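Local coordinates for protein putative modulator of DNA gyrase (Bacteroides thetaiotaomicron, PDB 1VPB) that is probably a metallopeptidase of the TldD/PmbA (U62) family and is named a putative modulator of DNA gyrase, at residues D27-N32 against T92-G97; G33-K38 against Y72-Y77; L423-N428 against S440-G445. One frame throughout, in Å; residues are numbered along the deposited sequence.

Contact 1. Residues D27-N32 against T92-G97; sequences DYALKN and TFIKNG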
loop_
_atom_site.group_PDB
_atom_site.type_symbol
_atom_site.label_atom_id
_atom_site.label_comp_id
_atom_site.label_asym_id
_atom_site.label_seq_id
_atom_site.Cartn_x
_atom_site.Cartn_y
_atom_site.Cartn_z
ATOM N N ASP A 27 2.923 -18.192 -28.338
ATOM C CA ASP A 27 2.776 -18.405 -29.774
ATOM C C ASP A 27 1.739 -17.432 -30.347
ATOM O O ASP A 27 1.978 -16.856 -31.415
ATOM C CB ASP A 27 2.421 -19.872 -30.036
ATOM C CG ASP A 27 2.114 -20.143 -31.479
ATOM O OD1 ASP A 27 3.091 -20.217 -32.261
ATOM O OD2 ASP A 27 0.941 -20.281 -31.892
ATOM N N TYR A 28 0.643 -17.254 -29.650
ATOM C CA TYR A 28 -0.442 -16.374 -30.115
ATOM C C TYR A 28 0.093 -14.949 -30.208
ATOM O O TYR A 28 -0.121 -14.238 -31.221
ATOM C CB TYR A 28 -1.637 -16.455 -29.172
ATOM C CG TYR A 28 -2.824 -15.668 -29.716
ATOM C CD1 TYR A 28 -3.684 -16.214 -30.672
ATOM C CD2 TYR A 28 -3.000 -14.351 -29.332
ATOM C CE1 TYR A 28 -4.736 -15.457 -31.200
ATOM C CE2 TYR A 28 -4.031 -13.605 -29.833
ATOM C CZ TYR A 28 -4.884 -14.156 -30.776
ATOM O OH TYR A 28 -5.874 -13.304 -31.253
ATOM N N ALA A 29 0.787 -14.497 -29.164
ATOM C CA ALA A 29 1.359 -13.142 -29.214
ATOM C C ALA A 29 2.320 -12.947 -30.408
ATOM O O ALA A 29 2.324 -11.913 -31.095
ATOM C CB ALA A 29 2.099 -12.838 -27.872
ATOM N N LEU A 30 3.196 -13.937 -30.654
ATOM C CA LEU A 30 4.190 -13.857 -31.702
ATOM C C LEU A 30 3.581 -13.904 -33.099
ATOM O O LEU A 30 4.074 -13.209 -34.003
ATOM C CB LEU A 30 5.209 -14.974 -31.571
ATOM C CG LEU A 30 6.150 -14.842 -30.344
ATOM C CD1 LEU A 30 6.973 -16.142 -30.220
ATOM C CD2 LEU A 30 6.990 -13.600 -30.343
ATOM N N LYS A 31 2.492 -14.609 -33.226
ATOM C CA LYS A 31 1.808 -14.737 -34.517
ATOM C C LYS A 31 0.905 -13.545 -34.809
ATOM O O LYS A 31 0.456 -13.376 -35.943
ATOM C CB LYS A 31 0.965 -16.003 -34.546
ATOM C CG LYS A 31 1.840 -17.250 -34.649
ATOM C CD LYS A 31 1.000 -18.556 -34.583
ATOM N N ASN A 32 0.608 -12.721 -33.817
ATOM C CA ASN A 32 -0.396 -11.629 -33.963
ATOM C C ASN A 32 0.151 -10.217 -33.691
ATOM O O ASN A 32 -0.648 -9.331 -33.417
ATOM C CB ASN A 32 -1.576 -11.915 -33.069
ATOM C CG ASN A 32 -2.445 -13.022 -33.607
ATOM O OD1 ASN A 32 -3.210 -12.790 -34.540
ATOM N ND2 ASN A 32 -2.275 -14.232 -33.104
ATOM N N THR A 92 -8.685 -12.272 -27.423
ATOM C CA THR A 92 -9.091 -10.868 -27.460
ATOM C C THR A 92 -8.212 -9.998 -26.587
ATOM O O THR A 92 -7.823 -8.910 -27.028
ATOM C CB THR A 92 -10.535 -10.761 -26.976
ATOM O OG1 THR A 92 -11.338 -11.447 -27.930
ATOM C CG2 THR A 92 -11.039 -9.302 -26.991
ATOM N N PHE A 93 -7.940 -10.453 -25.361
ATOM C CA PHE A 93 -7.158 -9.681 -24.432
ATOM C C PHE A 93 -5.747 -9.434 -24.972
ATOM O O PHE A 93 -5.200 -8.321 -24.870
ATOM C CB PHE A 93 -7.078 -10.408 -23.075
ATOM C CG PHE A 93 -6.402 -9.604 -21.997
ATOM C CD1 PHE A 93 -6.942 -8.409 -21.537
ATOM C CD2 PHE A 93 -5.233 -10.023 -21.489
ATOM C CE1 PHE A 93 -6.285 -7.666 -20.592
ATOM C CE2 PHE A 93 -4.594 -9.309 -20.509
ATOM C CZ PHE A 93 -5.118 -8.178 -20.048
ATOM N N ILE A 94 -5.115 -10.500 -25.472
ATOM C CA ILE A 94 -3.743 -10.376 -26.011
ATOM C C ILE A 94 -3.738 -9.494 -27.253
ATOM O O ILE A 94 -2.917 -8.621 -27.374
ATOM C CB ILE A 94 -3.152 -11.775 -26.322
ATOM C CG1 ILE A 94 -2.961 -12.507 -24.980
ATOM C CG2 ILE A 94 -1.827 -11.673 -26.988
ATOM C CD1 ILE A 94 -2.638 -13.996 -25.146
ATOM N N LYS A 95 -4.663 -9.727 -28.179
ATOM C CA LYS A 95 -4.646 -8.913 -29.404
ATOM C C LYS A 95 -4.873 -7.454 -29.081
ATOM O O LYS A 95 -4.229 -6.566 -29.692
ATOM C CB LYS A 95 -5.671 -9.464 -30.398
ATOM C CG LYS A 95 -5.673 -8.762 -31.764
ATOM C CD LYS A 95 -4.284 -8.817 -32.496
ATOM C CE LYS A 95 -4.450 -8.651 -34.023
ATOM N NZ LYS A 95 -5.268 -7.423 -34.301
ATOM N N ASN A 96 -5.789 -7.170 -28.163
ATOM C CA ASN A 96 -6.037 -5.795 -27.756
ATOM C C ASN A 96 -4.812 -5.188 -27.109
ATOM O O ASN A 96 -4.524 -4.048 -27.380
ATOM C CB ASN A 96 -7.237 -5.699 -26.837
ATOM C CG ASN A 96 -8.540 -5.908 -27.596
ATOM O OD1 ASN A 96 -8.570 -5.896 -28.856
ATOM N ND2 ASN A 96 -9.634 -6.077 -26.855
ATOM N N GLY A 97 -4.072 -5.963 -26.300
ATOM C CA GLY A 97 -2.839 -5.504 -25.712
ATOM C C GLY A 97 -1.764 -5.146 -26.739
ATOM O O GLY A 97 -1.107 -4.101 -26.637
#

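Contact 2. Residues G33-K38 against Y72-Y77; sequences GCQAAK and YVDGRY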
loop_
_atom_site.group_PDB
_atom_site.type_symbol
_atom_site.label_atom_id
_atom_site.label_comp_id
_atom_site.label_asym_id
_atom_site.label_seq_id
_atom_site.Cartn_x
_atom_site.Cartn_y
_atom_site.Cartn_z
ATOM N N GLY A 33 1.444 -10.039 -33.841
ATOM C CA GLY A 33 2.061 -8.726 -33.928
ATOM C C GLY A 33 3.324 -8.490 -33.135
ATOM O O GLY A 33 4.023 -7.513 -33.384
ATOM N N CYS A 34 3.637 -9.373 -32.182
ATOM C CA CYS A 34 4.858 -9.220 -31.423
ATOM C C CYS A 34 6.076 -9.791 -32.160
ATOM O O CYS A 34 6.053 -10.972 -32.518
ATOM C CB CYS A 34 4.771 -9.920 -30.072
ATOM S SG CYS A 34 3.497 -9.241 -28.959
ATOM N N GLN A 35 7.109 -8.985 -32.242
ATOM C CA GLN A 35 8.451 -9.424 -32.720
ATOM C C GLN A 35 9.047 -10.266 -31.582
ATOM O O GLN A 35 9.851 -11.156 -31.817
ATOM C CB GLN A 35 9.369 -8.324 -33.082
ATOM C CG GLN A 35 9.071 -7.663 -34.368
ATOM C CD GLN A 35 7.972 -6.615 -34.261
ATOM O OE1 GLN A 35 7.599 -6.189 -33.134
ATOM N NE2 GLN A 35 7.382 -6.233 -35.424
ATOM N N ALA A 36 8.652 -9.976 -30.331
ATOM C CA ALA A 36 9.190 -10.679 -29.169
ATOM C C ALA A 36 8.165 -10.582 -28.046
ATOM O O ALA A 36 7.320 -9.701 -28.029
ATOM C CB ALA A 36 10.476 -10.119 -28.739
ATOM N N ALA A 37 8.228 -11.531 -27.113
ATOM C CA ALA A 37 7.331 -11.509 -25.956
ATOM C C ALA A 37 7.965 -12.268 -24.785
ATOM O O ALA A 37 8.828 -13.120 -24.988
ATOM C CB ALA A 37 6.026 -12.104 -26.270
ATOM N N LYS A 38 7.464 -11.943 -23.599
ATOM C CA LYS A 38 7.776 -12.694 -22.353
ATOM C C LYS A 38 6.425 -13.090 -21.805
ATOM O O LYS A 38 5.476 -12.286 -21.839
ATOM C CB LYS A 38 8.563 -11.807 -21.406
ATOM C CG LYS A 38 9.861 -11.266 -21.871
ATOM C CD LYS A 38 10.435 -10.345 -20.906
ATOM C CE LYS A 38 11.779 -9.783 -21.338
ATOM N NZ LYS A 38 12.082 -8.572 -20.466
ATOM N N TYR A 72 6.476 -6.845 -27.155
ATOM C CA TYR A 72 7.423 -6.055 -27.939
ATOM C C TYR A 72 6.836 -5.953 -29.366
ATOM O O TYR A 72 6.761 -6.960 -30.092
ATOM C CB TYR A 72 8.788 -6.736 -27.986
ATOM C CG TYR A 72 9.475 -6.801 -26.634
ATOM C CD1 TYR A 72 9.053 -7.723 -25.699
ATOM C CD2 TYR A 72 10.534 -5.951 -26.321
ATOM C CE1 TYR A 72 9.684 -7.794 -24.419
ATOM C CE2 TYR A 72 11.148 -5.990 -25.095
ATOM C CZ TYR A 72 10.710 -6.928 -24.142
ATOM O OH TYR A 72 11.374 -6.954 -22.905
ATOM N N VAL A 73 6.291 -4.805 -29.659
ATOM C CA VAL A 73 5.417 -4.607 -30.822
ATOM C C VAL A 73 5.909 -3.395 -31.577
ATOM O O VAL A 73 5.734 -2.194 -31.209
ATOM C CB VAL A 73 3.930 -4.358 -30.426
ATOM C CG1 VAL A 73 3.071 -4.193 -31.701
ATOM C CG2 VAL A 73 3.398 -5.437 -29.504
ATOM N N ASP A 74 6.570 -3.660 -32.691
ATOM C CA ASP A 74 6.993 -2.527 -33.495
ATOM C C ASP A 74 7.822 -1.491 -32.819
ATOM O O ASP A 74 7.709 -0.291 -33.068
ATOM C CB ASP A 74 5.786 -1.920 -34.259
ATOM C CG ASP A 74 5.079 -2.906 -35.158
ATOM O OD1 ASP A 74 5.465 -4.132 -35.321
ATOM O OD2 ASP A 74 3.997 -2.547 -35.707
ATOM N N GLY A 75 8.691 -1.942 -31.921
ATOM C CA GLY A 75 9.556 -1.041 -31.217
ATOM C C GLY A 75 8.984 -0.538 -29.895
ATOM O O GLY A 75 9.695 0.052 -29.101
ATOM N N ARG A 76 7.694 -0.738 -29.700
ATOM C CA ARG A 76 6.988 -0.356 -28.491
ATOM C C ARG A 76 7.056 -1.515 -27.483
ATOM O O ARG A 76 7.220 -2.687 -27.836
ATOM C CB ARG A 76 5.547 0.003 -28.783
ATOM C CG ARG A 76 5.388 1.295 -29.508
ATOM C CD ARG A 76 5.709 1.235 -31.011
ATOM N NE ARG A 76 5.204 2.381 -31.696
ATOM C CZ ARG A 76 5.205 2.575 -33.042
ATOM N NH1 ARG A 76 5.713 1.640 -33.819
ATOM N NH2 ARG A 76 4.596 3.627 -33.572
ATOM N N TYR A 77 6.722 -1.192 -26.234
ATOM C CA TYR A 77 6.774 -2.181 -25.138
ATOM C C TYR A 77 5.600 -1.942 -24.191
ATOM O O TYR A 77 5.404 -0.815 -23.726
ATOM C CB TYR A 77 8.085 -1.959 -24.390
ATOM C CG TYR A 77 8.224 -2.784 -23.119
ATOM C CD1 TYR A 77 8.631 -4.083 -23.169
ATOM C CD2 TYR A 77 7.902 -2.218 -21.889
ATOM C CE1 TYR A 77 8.750 -4.843 -21.989
ATOM C CE2 TYR A 77 8.031 -2.967 -20.707
ATOM C CZ TYR A 77 8.430 -4.254 -20.788
ATOM O OH TYR A 77 8.573 -5.025 -19.603
HETATM O O HOH W 1 3.349 -5.832 -35.353
HETATM O O HOH W 2 9.555 -4.787 -31.501
HETATM O O HOH W 3 10.995 -6.314 -19.479
#

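Contact 3. Residues L423-N428 against S440-G445; sequences LVATGN and SLVFEG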
loop_
_atom_site.group_PDB
_atom_site.type_symbol
_atom_site.label_atom_id
_atom_site.label_comp_id
_atom_site.label_asym_id
_atom_site.label_seq_id
_atom_site.Cartn_x
_atom_site.Cartn_y
_atom_site.Cartn_z
ATOM N N LEU A 423 31.964 2.178 9.970
ATOM C CA LEU A 423 31.701 0.814 10.467
ATOM C C LEU A 423 32.991 0.229 11.043
ATOM O O LEU A 423 33.972 0.085 10.298
ATOM C CB LEU A 423 31.209 -0.062 9.322
ATOM C CG LEU A 423 30.827 -1.501 9.657
ATOM C CD1 LEU A 423 29.531 -1.521 10.463
ATOM C CD2 LEU A 423 30.655 -2.293 8.385
ATOM N N VAL A 424 32.974 -0.097 12.344
ATOM C CA VAL A 424 34.155 -0.659 13.009
ATOM C C VAL A 424 34.045 -2.120 13.350
ATOM O O VAL A 424 35.078 -2.740 13.585
ATOM C CB VAL A 424 34.536 0.096 14.286
ATOM C CG1 VAL A 424 35.019 1.480 13.904
ATOM C CG2 VAL A 424 33.390 0.138 15.263
ATOM N N ALA A 425 32.828 -2.660 13.400
ATOM C CA ALA A 425 32.644 -4.082 13.683
ATOM C C ALA A 425 31.345 -4.594 13.140
ATOM O O ALA A 425 30.371 -3.827 13.048
ATOM C CB ALA A 425 32.661 -4.306 15.176
ATOM N N THR A 426 31.325 -5.911 12.859
ATOM C CA THR A 426 30.087 -6.605 12.555
ATOM C C THR A 426 29.965 -7.827 13.466
ATOM O O THR A 426 30.974 -8.428 13.883
ATOM C CB THR A 426 29.987 -7.041 11.098
ATOM O OG1 THR A 426 30.928 -8.083 10.791
ATOM C CG2 THR A 426 30.312 -5.874 10.109
ATOM N N GLY A 427 28.734 -8.186 13.748
ATOM C CA GLY A 427 28.443 -9.321 14.663
ATOM C C GLY A 427 28.489 -10.640 13.935
ATOM O O GLY A 427 28.753 -10.699 12.730
ATOM N N ASN A 428 28.246 -11.693 14.702
ATOM C CA ASN A 428 28.090 -13.044 14.201
ATOM C C ASN A 428 26.624 -13.519 14.201
ATOM O O ASN A 428 26.329 -14.730 14.202
ATOM C CB ASN A 428 28.962 -13.957 15.068
ATOM C CG ASN A 428 28.554 -13.935 16.523
ATOM O OD1 ASN A 428 27.435 -13.483 16.898
ATOM N ND2 ASN A 428 29.439 -14.468 17.389
ATOM N N SER A 440 24.501 -7.679 13.587
ATOM C CA SER A 440 24.640 -6.462 14.351
ATOM C C SER A 440 25.813 -5.650 13.795
ATOM O O SER A 440 26.792 -6.196 13.281
ATOM C CB SER A 440 24.852 -6.754 15.864
ATOM O OG SER A 440 23.698 -7.402 16.421
ATOM N N LEU A 441 25.735 -4.337 13.974
ATOM C CA LEU A 441 26.722 -3.424 13.438
ATOM C C LEU A 441 27.148 -2.356 14.454
ATOM O O LEU A 441 26.360 -1.948 15.300
ATOM C CB LEU A 441 26.134 -2.712 12.239
ATOM C CG LEU A 441 25.623 -3.531 11.082
ATOM C CD1 LEU A 441 24.985 -2.547 10.115
ATOM C CD2 LEU A 441 26.715 -4.347 10.422
ATOM N N VAL A 442 28.409 -1.940 14.377
ATOM C CA VAL A 442 28.911 -0.897 15.218
ATOM C C VAL A 442 29.592 0.157 14.355
ATOM O O VAL A 442 30.460 -0.156 13.545
ATOM C CB VAL A 442 29.974 -1.401 16.228
ATOM C CG1 VAL A 442 30.393 -0.278 17.113
ATOM C CG2 VAL A 442 29.424 -2.593 17.076
ATOM N N PHE A 443 29.158 1.395 14.534
ATOM C CA PHE A 443 29.694 2.535 13.806
ATOM C C PHE A 443 30.245 3.530 14.805
ATOM O O PHE A 443 29.628 3.779 15.848
ATOM C CB PHE A 443 28.572 3.239 13.040
ATOM C CG PHE A 443 27.880 2.418 12.034
ATOM C CD1 PHE A 443 28.316 2.401 10.690
ATOM C CD2 PHE A 443 26.721 1.687 12.347
ATOM C CE1 PHE A 443 27.633 1.689 9.724
ATOM C CE2 PHE A 443 26.047 0.963 11.353
ATOM C CZ PHE A 443 26.511 0.959 10.043
ATOM N N GLU A 444 31.396 4.144 14.513
ATOM C CA GLU A 444 31.917 5.157 15.403
ATOM C C GLU A 444 31.597 6.569 14.944
ATOM O O GLU A 444 31.579 6.852 13.755
ATOM C CB GLU A 444 33.443 5.035 15.502
ATOM C CG GLU A 444 33.955 3.800 16.216
ATOM C CD GLU A 444 33.638 3.765 17.694
ATOM O OE1 GLU A 444 33.219 4.818 18.244
ATOM O OE2 GLU A 444 33.812 2.667 18.308
ATOM N N GLY A 445 31.407 7.458 15.918
ATOM C CA GLY A 445 31.336 8.900 15.667
ATOM C C GLY A 445 30.111 9.292 14.863
ATOM O O GLY A 445 30.216 9.960 13.838
#

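Contact 1. Residues D27-N32 against T92-G97
Y28 reaches across from helix 16-31 to touch I94 and K95 of helix 87-101, and it has the largest share of the contact, closely followed by I94 and K95. Its CB leaves the helix toward the other segment with CG anti to the backbone N (chi1 -174°), which directs the ring toward helix 87-101. Further out, CD2 lies 3.7 Å from CG2 of I94, the methyl coming in at the ring edge, in plane; CE2 touches the same methyl and CB of I94 more loosely. At the tip, OH lies 3.9 Å from CB of K95, the two side chains crossing at about a right angle.

One face of the Y28 ring is taken by N32, whose ND2 sits 3.3 Å above the plane, over its centre. The N32 amide, just past the helix end, folds back onto the last turn, and the same ND2 donates to O of Y28 at 2.9 Å. Beside it, CD of K95 packs 3.8 Å from O of N32, while the ammonium end is turned to a salt bridge with D99. A29 adds its CB against CG2 of I94. The axes of the two short helix segments come within 9.9 Å, their directions differing by 39°. With no hydrogen bond between the two segments, this part of the helix pair meets through van der Waals contact, largely apolar.

Contact 2. Residues G33-K38 against Y72-Y77
The open end of the beta hairpin formed by strands 36-52 and 58-73 is where G33-K38 meets Y72-Y77, and the pairing there is broken by a classic beta bulge: Q35 and A36 both face Y72. N of Q35 donates to O of Y72 at 3.0 Å, and N of Y72 returns a bond to O of A36. CB of A36 packs 3.9 Å from CB of Y72 on the same sheet face.

From within the bulge, the Q35 side chain grips the type I' turn that runs from V73 to R76 and leads into strand 76-82. Its amide is used at both ends. OE1 of Q35 accepts N of D74 at 2.8 Å. NE2 of Q35 donates to OD1 of D74 in a nearly straight bond (168°), the carboxylate plane turned well away from that of the amide. The bend at chi2 (82°) brings this amide back to the turn. Water joins O of G33 to the same OD1, while OD2 of D74 is held in a salt bridge by R102.

K38, extended beyond CG, crosses Y72 obliquely, and its NZ donates to OH of Y72 at 3.0 Å, with a water on NZ leading to OH of Y77. The Y77 ring brings CD1 over one face of the Y72 ring, 3.6 Å above its plane. A leucine at Y72 would probably leave the K38 ammonium without its phenol partner and take away the ring surface on which Y77 rests. SG of C34 also meets CG2 of V73, and both side chains touch I98 of helix 87-101.

Contact 3. Residues L423-N428 against S440-G445
One face of the F443 ring carries CD1 of L423, which stands 3.8 Å above the plane, offset toward the rim, in a CH-pi contact. The L423 side chain turns its CG away from the backbone N (chi1 -177°), which carries CD1 over the ring, within 3.8 Å of CE1 of F443. W420 of helix 416-421 also meets F443, the two rings edge-to-face. The same L423 methyl touches CD2 of L441, which in turn packs on CG2 of T426 at 3.9 Å. L423, T426, L441 and F443 thus make one apolar face of the strand pair, with the T426 hydroxyl spent on O of E355.

The other face belongs to A425 and V442, whose CB atoms are 4.1 Å apart and which are covered by L364 of helix 361-366. V424 lies beside them: its CG2 presses to 3.5 Å from CG1 of V442, and its CG1 lies against CG of E444, the two side chains crossing at about a right angle.

Between the strands, O of V442 takes N of V424 at 2.8 Å and, more weakly, N of A425. One carbonyl is therefore shared by two successive amides, and the register slips by one residue. N of V442 answers to O of A425, and N of G427 to O of S440 at 2.8 Å. This is a classic beta bulge in an antiparallel pair, here adding strand 423-426 alongside 441-443, which passes the hydrogen bonding on to strand 245-251 in the mixed sheet of the C-terminal metallopeptidase family region.

Contact 1 and contact 2 are neighbours, their centres about 10 Å apart, and contact 2 is nested along the chain within the loop closed by contact 1. Helix 16-31 leads into strand 36-52, and strand 76-82 into helix 87-101, and the helix pair lies beside one end of the six-stranded antiparallel sheet. The two contacts touch directly: O of A29 and N of C34 are 3.1 Å apart, a probable hydrogen bond, and L30 packs on A36. Contact 3 comes later in the chain, in a separate mixed sheet on the opposite side of the chain's centre, its centre about 49 Å from that of contact 2. Contacts 1 and 2 therefore join helices and strands at one end of the molecule, while contact 3 belongs to the C-terminal sheet and touches neither.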